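Local structure of diaminopimelate decarboxylase (Methanocaldococcus jannaschii, 1TWI) at residues V205-H210 with D230-L235. The protein catalyses the pyridoxal phosphate-dependent decarboxylation of meso-diaminopimelate to L-lysine, the last step of lysine biosynthesis. Sequence-based numbering, arbitrary orientation.
Sequences VGVHCH and DFVVEL. With PLP (pyridoxal-5'-phosphate), chain E.
Val207 reaches helix residues 230-235 with both of its methyls, alone among residues 205-210. Val207 CG2 lies 3.9 Å from Val232 CG2, the two valines meeting at a slant, while Val207 CG1 meets Leu235 CD1 end to end at 4.1 Å. Val207 CG1 also sits near the plane of the Phe231 ring, 4.4 Å from Phe231 CD2, at the ring edge. With chi1 of -68°, CG1 stands anti to the carbonyl carbon and CG2 between N and C, which divides the methyls between Phe231 and Leu235 on one hand and Val232 on the other. No hydrogen bond crosses, and the segment axes, 143° apart in direction, come no closer than 10.4 Å. This opposed run of strand and covering helix belongs to the beta-alpha-beta unit 202-208, 219-237, 244-246 of the TIM-barrel domain characteristic of this decarboxylase family. Val245 of the next strand touches both Val207 and Val232, and helix 188-198 packs on Phe231 and Leu235. Past Val207 the chain runs to the cofactor: one face of the His210 ring lies over the pyridine ring of pyridoxal phosphate, whose C2 is 3.4 Å from the imidazole plane, with His210 ND1 3.4 Å from cofactor N1. His208 CE1 lies 3.8 Å from C2A, the cofactor methyl, which sits in the plane of that imidazole, at its edge. One hydrogen bond each probably helps orient the imidazoles, His208 NE2 with Glu290 OE1 and His210 ND1 with Gly249 N.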
# COMPACT_ATOMS: atom_id res chain seq x y z
N VAL A 205 -13.05 22.73 23.97
CA VAL A 205 -14.43 22.34 23.65
C VAL A 205 -14.78 20.82 23.78
O VAL A 205 -15.93 20.45 23.62
CB VAL A 205 -14.86 22.71 22.18
CG1 VAL A 205 -14.88 24.23 21.95
CG2 VAL A 205 -13.95 22.00 21.18
N GLY A 206 -13.82 19.94 24.05
CA GLY A 206 -14.23 18.55 24.18
C GLY A 206 -13.11 17.56 24.41
O GLY A 206 -11.92 17.94 24.54
N VAL A 207 -13.48 16.28 24.50
CA VAL A 207 -12.49 15.20 24.63
C VAL A 207 -12.88 14.20 23.49
O VAL A 207 -14.03 14.12 23.09
CB VAL A 207 -12.58 14.49 26.02
CG1 VAL A 207 -12.10 15.46 27.16
CG2 VAL A 207 -14.02 14.07 26.26
N HIS A 208 -11.90 13.47 23.00
CA HIS A 208 -12.07 12.53 21.89
C HIS A 208 -11.34 11.24 22.27
O HIS A 208 -10.37 11.24 23.08
CB HIS A 208 -11.40 13.14 20.63
CG HIS A 208 -11.16 12.17 19.52
ND1 HIS A 208 -9.96 11.53 19.33
CD2 HIS A 208 -11.97 11.74 18.52
CE1 HIS A 208 -10.03 10.76 18.26
NE2 HIS A 208 -11.24 10.87 17.74
N CYS A 209 -11.81 10.12 21.71
CA CYS A 209 -11.15 8.84 21.95
C CYS A 209 -11.53 7.96 20.75
O CYS A 209 -12.65 8.03 20.23
CB CYS A 209 -11.67 8.21 23.26
SG CYS A 209 -10.90 6.65 23.64
N HIS A 210 -10.58 7.19 20.28
CA HIS A 210 -10.81 6.30 19.17
C HIS A 210 -9.99 5.10 19.57
O HIS A 210 -8.75 5.20 19.80
CB HIS A 210 -10.27 6.85 17.87
CG HIS A 210 -10.33 5.85 16.77
ND1 HIS A 210 -11.53 5.48 16.19
CD2 HIS A 210 -9.37 5.09 16.21
CE1 HIS A 210 -11.29 4.53 15.31
NE2 HIS A 210 -9.99 4.27 15.31
N ASP A 230 -15.74 8.81 32.83
CA ASP A 230 -15.11 8.93 34.13
C ASP A 230 -14.13 10.11 34.08
O ASP A 230 -13.96 10.84 35.06
CB ASP A 230 -14.29 7.68 34.49
CG ASP A 230 -15.16 6.47 34.90
OD1 ASP A 230 -16.37 6.61 35.11
OD2 ASP A 230 -14.58 5.39 35.01
N PHE A 231 -13.45 10.28 32.94
CA PHE A 231 -12.49 11.39 32.85
C PHE A 231 -13.24 12.74 32.79
O PHE A 231 -12.75 13.76 33.32
CB PHE A 231 -11.53 11.20 31.65
CG PHE A 231 -10.45 12.26 31.57
CD1 PHE A 231 -9.48 12.33 32.56
CD2 PHE A 231 -10.44 13.20 30.54
CE1 PHE A 231 -8.48 13.36 32.55
CE2 PHE A 231 -9.44 14.25 30.50
CZ PHE A 231 -8.47 14.29 31.53
N VAL A 232 -14.41 12.76 32.16
CA VAL A 232 -15.19 14.01 32.11
C VAL A 232 -15.58 14.37 33.56
O VAL A 232 -15.60 15.56 33.94
CB VAL A 232 -16.44 13.86 31.15
CG1 VAL A 232 -17.27 15.12 31.16
CG2 VAL A 232 -15.93 13.68 29.65
N VAL A 233 -15.87 13.35 34.37
CA VAL A 233 -16.20 13.61 35.79
C VAL A 233 -14.94 14.17 36.47
O VAL A 233 -15.02 15.18 37.18
CB VAL A 233 -16.67 12.32 36.55
CG1 VAL A 233 -16.81 12.62 38.07
CG2 VAL A 233 -18.02 11.86 36.00
N GLU A 234 -13.80 13.53 36.28
CA GLU A 234 -12.54 14.04 36.85
C GLU A 234 -12.29 15.52 36.46
O GLU A 234 -11.86 16.34 37.30
CB GLU A 234 -11.37 13.17 36.42
CG GLU A 234 -10.01 13.54 37.08
CD GLU A 234 -8.83 12.65 36.62
OE1 GLU A 234 -7.65 12.97 36.97
OE2 GLU A 234 -9.05 11.64 35.91
N LEU A 235 -12.57 15.88 35.20
CA LEU A 235 -12.39 17.27 34.78
C LEU A 235 -13.35 18.19 35.54
O LEU A 235 -12.99 19.28 35.99
CB LEU A 235 -12.62 17.40 33.27
CG LEU A 235 -11.47 16.90 32.41
CD1 LEU A 235 -12.00 16.82 30.98
CD2 LEU A 235 -10.24 17.86 32.48
N1 PLP E . -11.41 8.09 14.03
C2 PLP E . -10.03 7.94 14.07
C2A PLP E . -9.26 8.89 15.02
C3 PLP E . -9.46 6.99 13.23
O3 PLP E . -8.11 6.88 13.29
C4 PLP E . -10.18 6.16 12.42
C4A PLP E . -9.43 5.12 11.52
O4A PLP E . -8.26 5.27 11.41
C5 PLP E . -11.59 6.29 12.38
C6 PLP E . -12.15 7.25 13.20
C5A PLP E . -12.55 5.47 11.54
O4P PLP E . -12.45 4.05 11.83
P PLP E . -13.45 3.00 11.19
O1P PLP E . -12.98 1.71 11.72
O2P PLP E . -13.24 3.11 9.70
O3P PLP E . -14.81 3.33 11.61